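Chitosanase (Bacillus subtilis subsp. subtilis str. 168, PDB 7C6D) hydrolyses internal beta-(1->4) linkages between glucosamine residues of partly acetylated chitosan, as a secreted endo-acting glycosidase of family 46. Local coordinates at residues V187-L192 against E206-V211; D35-T40 against P195-T200; G21-Q26 against G237-K242. The protein carries 1 engineered substitution. All blocks are in the same frame, centred on the assembly; numbering follows the deposited sequence.

In the fold
Contacts 1 and 2 cross along the chain: in sequence order come 35-40, 187-192, 195-200 and 206-211, so helix 177-193 and the loop that follows it are tied in turn to helix 209-219 and to the turn before strand 39-41. Contact 3 brackets both, bringing the loop after helix 5-20 to strand 237-241 at the C-terminus. Their centres lie 15 Å (1 and 2), 19 Å (1 and 3) and 25 Å (2 and 3) apart, and every contact reaches the bound glucosamine units. Contacts 1 and 3 share the chain B sugar, while contact 2 meets those of chains D and E, so the three are spread along the substrate cleft.

Contact 1. Residues V187-L192 against E206-V211; sequences VRYDDL and ESVARV. With GCS (2-amino-2-deoxy-beta-D-glucopyranose), chain B; GCS (2-amino-2-deoxy-beta-D-glucopyranose), chain C.
A buried packing of one helix against the N-terminal end of another joins helix 177-193, through Arg188, Tyr189 and Leu192, to segment 206-211, which leads into helix 209-219, in the lysozyme-like family 46 fold beside the substrate cleft. The apolar half is built on Val208 and Val211. Leu192 sets its CB 3.7 Å from Val208 CG1, while its CD1 lies 4.0 Å from Val211 CG2, Leu192 and Val211 passing each other in opposite directions. Beside them Tyr189, with CG anti to the backbone N (chi1 177°), brings CE2 to 3.7 Å from Val208 CB, an oblique approach to the ring.

Toward the cleft the packing turns polar. Arg188 reaches out fully extended and meets Arg210 nearly at a right angle, their guanidinium planes 47° apart; Arg188 NH2 sits over one face of the Arg210 guanidinium, 3.3 Å from Arg210 NE. Two donors cannot bond each other, and Asp142 probably offsets the two like charges, with a salt bridge to each arginine through a different carboxylate oxygen. Gln146 accepts from Arg188 NH2 and donates to Ser207 OG, which also bonds Trp204 O.

The same segment lines the glycan site. Ser207 CB packs 3.6 Å from C6 of the chain C glucosamine, and Arg210 presents a guanidinium edge to that sugar, with NH1 3.5 Å from C6. The chain B glucosamine is bonded by backbone: its amino N2 donates to Glu206 O at 2.8 Å.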
# COMPACT_ATOMS: atom_id res chain seq x y z
N VAL A 187 -1.47 14.76 -8.21
CA VAL A 187 -0.15 14.76 -7.58
C VAL A 187 0.40 13.34 -7.51
O VAL A 187 1.59 13.10 -7.78
CB VAL A 187 -0.22 15.43 -6.20
CG1 VAL A 187 1.04 15.18 -5.39
CG2 VAL A 187 -0.45 16.94 -6.35
N ARG A 188 -0.45 12.38 -7.15
CA ARG A 188 0.04 11.01 -7.06
C ARG A 188 0.42 10.47 -8.43
O ARG A 188 1.47 9.83 -8.58
CB ARG A 188 -1.00 10.11 -6.39
CG ARG A 188 -0.49 8.70 -6.17
CD ARG A 188 -1.44 7.84 -5.37
NE ARG A 188 -0.88 6.50 -5.20
CZ ARG A 188 -1.58 5.44 -4.81
NH1 ARG A 188 -2.88 5.56 -4.52
NH2 ARG A 188 -0.99 4.26 -4.71
N TYR A 189 -0.42 10.71 -9.44
CA TYR A 189 -0.09 10.31 -10.80
C TYR A 189 1.28 10.85 -11.20
O TYR A 189 2.12 10.11 -11.73
CB TYR A 189 -1.16 10.82 -11.77
CG TYR A 189 -0.84 10.50 -13.21
CD1 TYR A 189 -0.12 11.39 -13.99
CD2 TYR A 189 -1.26 9.31 -13.78
CE1 TYR A 189 0.17 11.10 -15.31
CE2 TYR A 189 -0.98 9.02 -15.10
CZ TYR A 189 -0.26 9.91 -15.86
OH TYR A 189 0.04 9.63 -17.17
N ASP A 190 1.51 12.14 -10.96
CA ASP A 190 2.78 12.74 -11.34
C ASP A 190 3.94 12.08 -10.62
O ASP A 190 5.01 11.87 -11.20
CB ASP A 190 2.75 14.25 -11.06
CG ASP A 190 1.87 15.01 -12.03
OD1 ASP A 190 1.47 14.44 -13.07
OD2 ASP A 190 1.58 16.19 -11.76
N ASP A 191 3.75 11.73 -9.34
CA ASP A 191 4.82 11.08 -8.59
C ASP A 191 5.10 9.68 -9.12
O ASP A 191 6.26 9.26 -9.20
CB ASP A 191 4.46 11.01 -7.11
CG ASP A 191 5.63 10.55 -6.27
OD1 ASP A 191 6.64 11.29 -6.24
OD2 ASP A 191 5.56 9.45 -5.68
N LEU A 192 4.05 8.93 -9.48
CA LEU A 192 4.24 7.59 -10.02
C LEU A 192 4.94 7.63 -11.37
O LEU A 192 5.71 6.71 -11.68
CB LEU A 192 2.88 6.90 -10.15
CG LEU A 192 2.18 6.56 -8.83
CD1 LEU A 192 0.80 5.99 -9.12
CD2 LEU A 192 3.01 5.60 -7.99
N GLU A 206 4.05 1.81 -14.49
CA GLU A 206 3.06 0.82 -14.89
C GLU A 206 1.94 0.64 -13.87
O GLU A 206 1.05 -0.18 -14.10
CB GLU A 206 3.73 -0.52 -15.18
CG GLU A 206 4.82 -0.45 -16.22
CD GLU A 206 4.36 0.24 -17.49
OE1 GLU A 206 5.14 1.06 -18.05
OE2 GLU A 206 3.23 -0.03 -17.94
N SER A 207 1.96 1.40 -12.78
CA SER A 207 0.94 1.32 -11.74
C SER A 207 -0.05 2.47 -11.78
O SER A 207 -0.97 2.49 -10.96
CB SER A 207 1.61 1.27 -10.35
OG SER A 207 2.07 2.55 -9.95
N VAL A 208 0.11 3.42 -12.71
CA VAL A 208 -0.71 4.63 -12.70
C VAL A 208 -2.19 4.34 -12.90
O VAL A 208 -3.04 5.17 -12.54
CB VAL A 208 -0.21 5.70 -13.71
CG1 VAL A 208 1.17 6.19 -13.32
CG2 VAL A 208 -0.24 5.16 -15.14
N ALA A 209 -2.54 3.19 -13.48
CA ALA A 209 -3.94 2.86 -13.68
C ALA A 209 -4.73 2.88 -12.37
O ALA A 209 -5.93 3.13 -12.39
CB ALA A 209 -4.10 1.51 -14.36
N ARG A 210 -4.07 2.63 -11.24
CA ARG A 210 -4.80 2.65 -9.98
C ARG A 210 -5.36 4.04 -9.69
O ARG A 210 -6.43 4.16 -9.09
CB ARG A 210 -3.92 2.15 -8.82
CG ARG A 210 -2.82 3.09 -8.35
CD ARG A 210 -1.67 2.29 -7.73
NE ARG A 210 -2.00 1.70 -6.44
CZ ARG A 210 -1.32 0.68 -5.91
NH1 ARG A 210 -0.31 0.13 -6.58
NH2 ARG A 210 -1.66 0.22 -4.72
N VAL A 211 -4.65 5.09 -10.11
CA VAL A 211 -5.17 6.44 -9.93
C VAL A 211 -6.47 6.61 -10.69
O VAL A 211 -7.43 7.21 -10.19
CB VAL A 211 -4.12 7.49 -10.34
CG1 VAL A 211 -4.71 8.90 -10.29
CG2 VAL A 211 -2.91 7.39 -9.42
C1 GCS B . -0.24 -5.04 -13.76
C2 GCS B . 0.15 -3.64 -13.33
C3 GCS B . 1.16 -3.72 -12.19
C4 GCS B . 0.74 -4.65 -11.05
C5 GCS B . 0.12 -5.95 -11.58
C6 GCS B . -0.66 -6.67 -10.48
N2 GCS B . 0.75 -2.91 -14.44
O1 GCS B . -1.24 -4.97 -14.79
O3 GCS B . 1.35 -2.38 -11.72
O4 GCS B . 1.86 -5.04 -10.35
O5 GCS B . -0.81 -5.69 -12.62
O6 GCS B . -1.14 -7.92 -10.99
C1 GCS C . 1.92 -4.59 -9.00
C2 GCS C . 2.97 -5.36 -8.22
C3 GCS C . 3.00 -4.82 -6.80
C4 GCS C . 3.38 -3.34 -6.82
C5 GCS C . 2.36 -2.62 -7.71
C6 GCS C . 2.65 -1.13 -7.87
N2 GCS C . 2.68 -6.79 -8.22
O3 GCS C . 3.92 -5.59 -6.03
O4 GCS C . 3.38 -2.75 -5.58
O5 GCS C . 2.31 -3.22 -9.01
O6 GCS C . 3.89 -0.90 -8.54

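Contact 2. Residues D35-T40 against P195-T200; sequences DGRGYT and PANHDT. With GCS (2-amino-2-deoxy-beta-D-glucopyranose), chain D; GCS (2-amino-2-deoxy-beta-D-glucopyranose), chain E.
Arg37 and Thr200 cross at a slant, and the guanidinium of Arg37 meets a different partner in each direction. Thr200 OG1, anti to its own backbone N (chi1 -162°), lies at the edge of the group and accepts from Arg37 NH1 at 2.8 Å (N-H...O angle 156°). Asp35 OD2 takes the same nitrogen in a salt bridge of 2.8 Å, also in the guanidinium plane, although the arginine stands 58° out of the carboxylate plane. Farther round the edge, O6 of the chain D glucosamine accepts from Arg37 NE at 2.9 Å and from NH2 at 3.0 Å. O3 of the chain E sugar sits over the centre of one face, 3.2 Å from Arg37 CZ. Over the centre of the opposite face, a water donates to Asp35 O and accepts from Asn197 ND2.

Asp35 OD1 closes an Asx turn by accepting from Arg37 N at 3.1 Å, so one residue holds both carboxylate oxygens.

Asp35 is probably the second catalytic carboxylate, which in this inverting family activates the attacking water. Three edge hydrogen bonds and the salt bridge fix the rotation of Arg37, so one guanidinium grips the substrate and probably helps to orient the Asp35 carboxylate.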
# COMPACT_ATOMS: atom_id res chain seq x y z
N ASP A 35 12.86 -3.42 -8.72
CA ASP A 35 12.56 -2.03 -8.42
C ASP A 35 13.39 -1.53 -7.26
O ASP A 35 13.04 -0.52 -6.64
CB ASP A 35 11.07 -1.87 -8.10
CG ASP A 35 10.66 -2.69 -6.88
OD1 ASP A 35 11.45 -3.55 -6.41
OD2 ASP A 35 9.53 -2.48 -6.40
N GLY A 36 14.48 -2.23 -6.93
CA GLY A 36 15.32 -1.87 -5.81
C GLY A 36 14.86 -2.38 -4.47
O GLY A 36 15.57 -2.18 -3.48
N ARG A 37 13.71 -3.05 -4.39
CA ARG A 37 13.13 -3.40 -3.09
C ARG A 37 13.35 -4.85 -2.69
O ARG A 37 12.84 -5.28 -1.65
CB ARG A 37 11.65 -3.03 -3.03
CG ARG A 37 11.43 -1.54 -3.21
CD ARG A 37 9.99 -1.15 -2.85
NE ARG A 37 9.76 0.28 -3.03
CZ ARG A 37 9.48 0.87 -4.19
NH1 ARG A 37 9.35 0.14 -5.30
NH2 ARG A 37 9.31 2.19 -4.24
N GLY A 38 14.12 -5.61 -3.48
CA GLY A 38 14.32 -7.02 -3.15
C GLY A 38 13.06 -7.80 -3.44
O GLY A 38 12.50 -7.72 -4.55
N TYR A 39 12.60 -8.59 -2.47
CA TYR A 39 11.34 -9.31 -2.59
C TYR A 39 10.21 -8.43 -2.07
O TYR A 39 10.32 -7.84 -0.99
CB TYR A 39 11.34 -10.58 -1.74
CG TYR A 39 12.03 -11.77 -2.34
CD1 TYR A 39 11.73 -12.21 -3.63
CD2 TYR A 39 12.95 -12.50 -1.59
CE1 TYR A 39 12.35 -13.33 -4.16
CE2 TYR A 39 13.57 -13.62 -2.11
CZ TYR A 39 13.27 -14.04 -3.38
OH TYR A 39 13.90 -15.16 -3.88
N THR A 40 9.12 -8.37 -2.83
CA THR A 40 7.88 -7.71 -2.43
C THR A 40 6.87 -8.80 -2.06
O THR A 40 6.67 -9.75 -2.82
CB THR A 40 7.38 -6.85 -3.59
OG1 THR A 40 8.35 -5.84 -3.86
CG2 THR A 40 6.07 -6.17 -3.26
N PRO A 195 9.07 9.52 -10.18
CA PRO A 195 9.41 9.59 -8.75
C PRO A 195 10.84 10.06 -8.55
O PRO A 195 11.70 9.95 -9.42
CB PRO A 195 9.24 8.14 -8.28
CG PRO A 195 9.51 7.33 -9.52
CD PRO A 195 8.92 8.13 -10.64
N ALA A 196 11.08 10.61 -7.36
CA ALA A 196 12.45 10.94 -6.98
C ALA A 196 13.32 9.69 -6.92
O ALA A 196 14.52 9.74 -7.22
CB ALA A 196 12.46 11.65 -5.63
N ASN A 197 12.74 8.56 -6.53
CA ASN A 197 13.44 7.29 -6.42
C ASN A 197 13.49 6.67 -7.81
O ASN A 197 12.52 6.07 -8.28
CB ASN A 197 12.66 6.41 -5.44
CG ASN A 197 13.13 4.96 -5.41
OD1 ASN A 197 14.19 4.62 -5.95
ND2 ASN A 197 12.35 4.10 -4.78
N HIS A 198 14.64 6.79 -8.48
CA HIS A 198 14.76 6.29 -9.85
C HIS A 198 14.64 4.78 -9.92
O HIS A 198 14.18 4.25 -10.94
CB HIS A 198 16.06 6.75 -10.49
CG HIS A 198 16.11 8.22 -10.78
ND1 HIS A 198 17.28 8.89 -11.03
CD2 HIS A 198 15.11 9.14 -10.86
CE1 HIS A 198 17.01 10.16 -11.25
NE2 HIS A 198 15.71 10.34 -11.15
N ASP A 199 15.05 4.06 -8.87
CA ASP A 199 14.95 2.60 -8.90
C ASP A 199 13.53 2.13 -9.16
O ASP A 199 13.33 1.07 -9.75
CB ASP A 199 15.38 2.01 -7.55
CG ASP A 199 16.88 1.99 -7.36
OD1 ASP A 199 17.64 2.11 -8.35
OD2 ASP A 199 17.29 1.82 -6.19
N THR A 200 12.53 2.89 -8.69
CA THR A 200 11.14 2.47 -8.80
C THR A 200 10.40 3.10 -9.97
O THR A 200 9.19 2.87 -10.12
CB THR A 200 10.40 2.74 -7.48
OG1 THR A 200 9.19 1.96 -7.45
CG2 THR A 200 10.05 4.22 -7.32
C1 GCS D . 6.35 -0.23 -0.40
C2 GCS D . 6.98 -0.78 0.87
C3 GCS D . 7.18 0.36 1.87
C4 GCS D . 8.00 1.50 1.25
C5 GCS D . 7.33 1.89 -0.08
C6 GCS D . 8.08 2.97 -0.86
N2 GCS D . 6.15 -1.82 1.45
O3 GCS D . 7.83 -0.16 3.04
O4 GCS D . 8.13 2.66 1.98
O5 GCS D . 7.23 0.76 -0.94
O6 GCS D . 9.38 2.50 -1.23
C1 GCS E . 4.67 -2.59 -4.93
C2 GCS E . 5.07 -1.11 -4.92
C3 GCS E . 5.96 -0.80 -3.72
C4 GCS E . 5.28 -1.10 -2.38
C5 GCS E . 4.37 -2.33 -2.47
C6 GCS E . 2.89 -1.95 -2.42
N2 GCS E . 5.78 -0.79 -6.15
O3 GCS E . 6.31 0.59 -3.79
O4 GCS E . 6.16 -1.30 -1.33
O5 GCS E . 4.64 -3.16 -3.62
O6 GCS E . 2.06 -3.12 -2.55
O HOH W 1 13.20 1.32 -4.57

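Contact 3. Residues G21-Q26 against G237-K242; sequences GTTEIQ and GNFVIK. With GCS (2-amino-2-deoxy-beta-D-glucopyranose), chain B.
The loop 21-26 runs past the edge of strand 237-241 without a direct hydrogen bond between them, the backbones coming closest at Thr23 and Ile241, whose CA atoms are 7.2 Å apart. Gly21 leaves helix 5-20 with positive phi (68°), and its carbonyl is turned to the Phe239 ring: Gly21 O lies near the ring plane at the edge, 3.3 Å from Phe239 CE2. Such an approach brings the carbonyl oxygen to the slightly positive ring hydrogens. Thr22 CA comes to the same ring obliquely, while the Thr22 side chain starts out away from the strand.

Thr23 carries the rest. Its methyl CG2, anti to the carbonyl carbon, fits between Phe239 and Ile241, 4.1 Å from Phe239 CD2 and 3.9 Å from Ile241 CG1. The hydroxyl takes the other branch, between the backbone N and carbonyl carbon (chi1 58°), and meets a water 2.7 Å from Thr23 OG1. This water donates to Val240 O at 2.8 Å, a polar bridge beside the methyl packing. Phe239 rests on Ile17 and Ile241 on Leu14 of helix 5-20.

Within the loop, Thr22 OG1 accepts from Glu24 N at 3.1 Å in an ST turn. Gln26 NE2 donates to Glu24 O, from above its carbonyl plane, and to Glu24 OE1, which offers its anti lone pair. Beyond the strand, the C-terminal carboxylate of Lys242 makes salt bridges to Arg9 and Arg10.

Strand 237-241 pairs antiparallel with 229-233 in a two-stranded hairpin. It packs by Phe239 and Ile241 on helix 5-20 and the loop leaving it, whose Gly21, with N 3.4 Å from O6 of the chain B glucosamine, belongs to the glycan pocket of this family 46 enzyme.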
# COMPACT_ATOMS: atom_id res chain seq x y z
N GLY A 21 -4.01 -8.02 -9.10
CA GLY A 21 -5.00 -8.37 -10.10
C GLY A 21 -6.11 -9.26 -9.60
O GLY A 21 -6.68 -10.03 -10.39
N THR A 22 -6.43 -9.19 -8.31
CA THR A 22 -7.50 -9.98 -7.74
C THR A 22 -8.03 -9.24 -6.53
O THR A 22 -7.28 -8.52 -5.87
CB THR A 22 -7.02 -11.39 -7.36
OG1 THR A 22 -8.06 -12.07 -6.65
CG2 THR A 22 -5.74 -11.34 -6.49
N THR A 23 -9.32 -9.41 -6.24
CA THR A 23 -9.88 -8.86 -5.02
C THR A 23 -9.57 -9.71 -3.79
O THR A 23 -9.85 -9.26 -2.67
CB THR A 23 -11.40 -8.69 -5.13
OG1 THR A 23 -12.01 -9.95 -5.42
CG2 THR A 23 -11.75 -7.69 -6.23
N GLU A 24 -9.02 -10.91 -3.97
CA GLU A 24 -8.64 -11.76 -2.85
C GLU A 24 -7.25 -11.35 -2.38
O GLU A 24 -6.28 -11.48 -3.12
CB GLU A 24 -8.63 -13.22 -3.31
CG GLU A 24 -8.15 -14.17 -2.23
CD GLU A 24 -7.99 -15.60 -2.74
OE1 GLU A 24 -7.01 -15.89 -3.47
OE2 GLU A 24 -8.84 -16.43 -2.38
N ILE A 25 -7.15 -10.85 -1.14
CA ILE A 25 -5.87 -10.40 -0.63
C ILE A 25 -4.87 -11.55 -0.64
O ILE A 25 -5.14 -12.64 -0.12
CB ILE A 25 -6.05 -9.81 0.78
CG1 ILE A 25 -6.96 -8.58 0.75
CG2 ILE A 25 -4.71 -9.46 1.38
CD1 ILE A 25 -7.41 -8.14 2.13
N GLN A 26 -3.68 -11.30 -1.20
CA GLN A 26 -2.68 -12.35 -1.43
C GLN A 26 -1.63 -12.32 -0.32
O GLN A 26 -0.56 -11.73 -0.45
CB GLN A 26 -2.03 -12.16 -2.80
CG GLN A 26 -3.01 -12.31 -3.94
CD GLN A 26 -3.56 -13.72 -4.04
OE1 GLN A 26 -2.80 -14.67 -4.24
NE2 GLN A 26 -4.86 -13.86 -3.88
N GLY A 237 -8.28 -5.06 -15.68
CA GLY A 237 -9.44 -5.85 -16.01
C GLY A 237 -10.70 -5.37 -15.29
O GLY A 237 -10.77 -4.25 -14.77
N ASN A 238 -11.71 -6.24 -15.29
CA ASN A 238 -13.01 -5.96 -14.70
C ASN A 238 -13.17 -6.74 -13.39
O ASN A 238 -12.88 -7.94 -13.34
CB ASN A 238 -14.13 -6.38 -15.66
CG ASN A 238 -14.33 -5.42 -16.81
OD1 ASN A 238 -13.75 -5.58 -17.88
ND2 ASN A 238 -15.19 -4.42 -16.60
N PHE A 239 -13.65 -6.06 -12.35
CA PHE A 239 -13.87 -6.69 -11.06
C PHE A 239 -15.13 -6.12 -10.43
O PHE A 239 -15.53 -4.98 -10.70
CB PHE A 239 -12.72 -6.41 -10.07
CG PHE A 239 -11.37 -6.83 -10.59
CD1 PHE A 239 -10.63 -5.99 -11.42
CD2 PHE A 239 -10.84 -8.06 -10.26
CE1 PHE A 239 -9.40 -6.39 -11.92
CE2 PHE A 239 -9.60 -8.46 -10.75
CZ PHE A 239 -8.88 -7.63 -11.57
N VAL A 240 -15.75 -6.93 -9.58
CA VAL A 240 -16.80 -6.45 -8.69
C VAL A 240 -16.29 -6.56 -7.26
O VAL A 240 -15.62 -7.53 -6.89
CB VAL A 240 -18.15 -7.18 -8.88
CG1 VAL A 240 -18.03 -8.65 -8.56
CG2 VAL A 240 -19.23 -6.54 -8.02
N ILE A 241 -16.59 -5.53 -6.47
CA ILE A 241 -16.27 -5.48 -5.05
C ILE A 241 -17.60 -5.30 -4.33
O ILE A 241 -18.31 -4.32 -4.56
CB ILE A 241 -15.31 -4.31 -4.76
CG1 ILE A 241 -13.94 -4.59 -5.38
CG2 ILE A 241 -15.20 -4.06 -3.27
CD1 ILE A 241 -12.97 -3.44 -5.25
N LYS A 242 -17.95 -6.27 -3.48
CA LYS A 242 -19.23 -6.22 -2.78
C LYS A 242 -19.32 -5.03 -1.84
O LYS A 242 -20.42 -4.50 -1.62
CB LYS A 242 -19.45 -7.50 -1.96
CG LYS A 242 -19.63 -8.75 -2.78
CD LYS A 242 -20.22 -9.86 -1.91
CE LYS A 242 -20.52 -11.11 -2.71
NZ LYS A 242 -19.28 -11.89 -2.97
OXT LYS A 242 -18.30 -4.58 -1.29
C1 GCS B . -0.24 -5.04 -13.76
C2 GCS B . 0.15 -3.64 -13.33
C3 GCS B . 1.16 -3.72 -12.19
C4 GCS B . 0.74 -4.65 -11.05
C5 GCS B . 0.12 -5.95 -11.58
C6 GCS B . -0.66 -6.67 -10.48
N2 GCS B . 0.75 -2.91 -14.44
O1 GCS B . -1.24 -4.97 -14.79
O3 GCS B . 1.35 -2.38 -11.72
O4 GCS B . 1.86 -5.04 -10.35
O5 GCS B . -0.81 -5.69 -12.62
O6 GCS B . -1.14 -7.92 -10.99
O HOH W 2 -14.30 -10.00 -6.88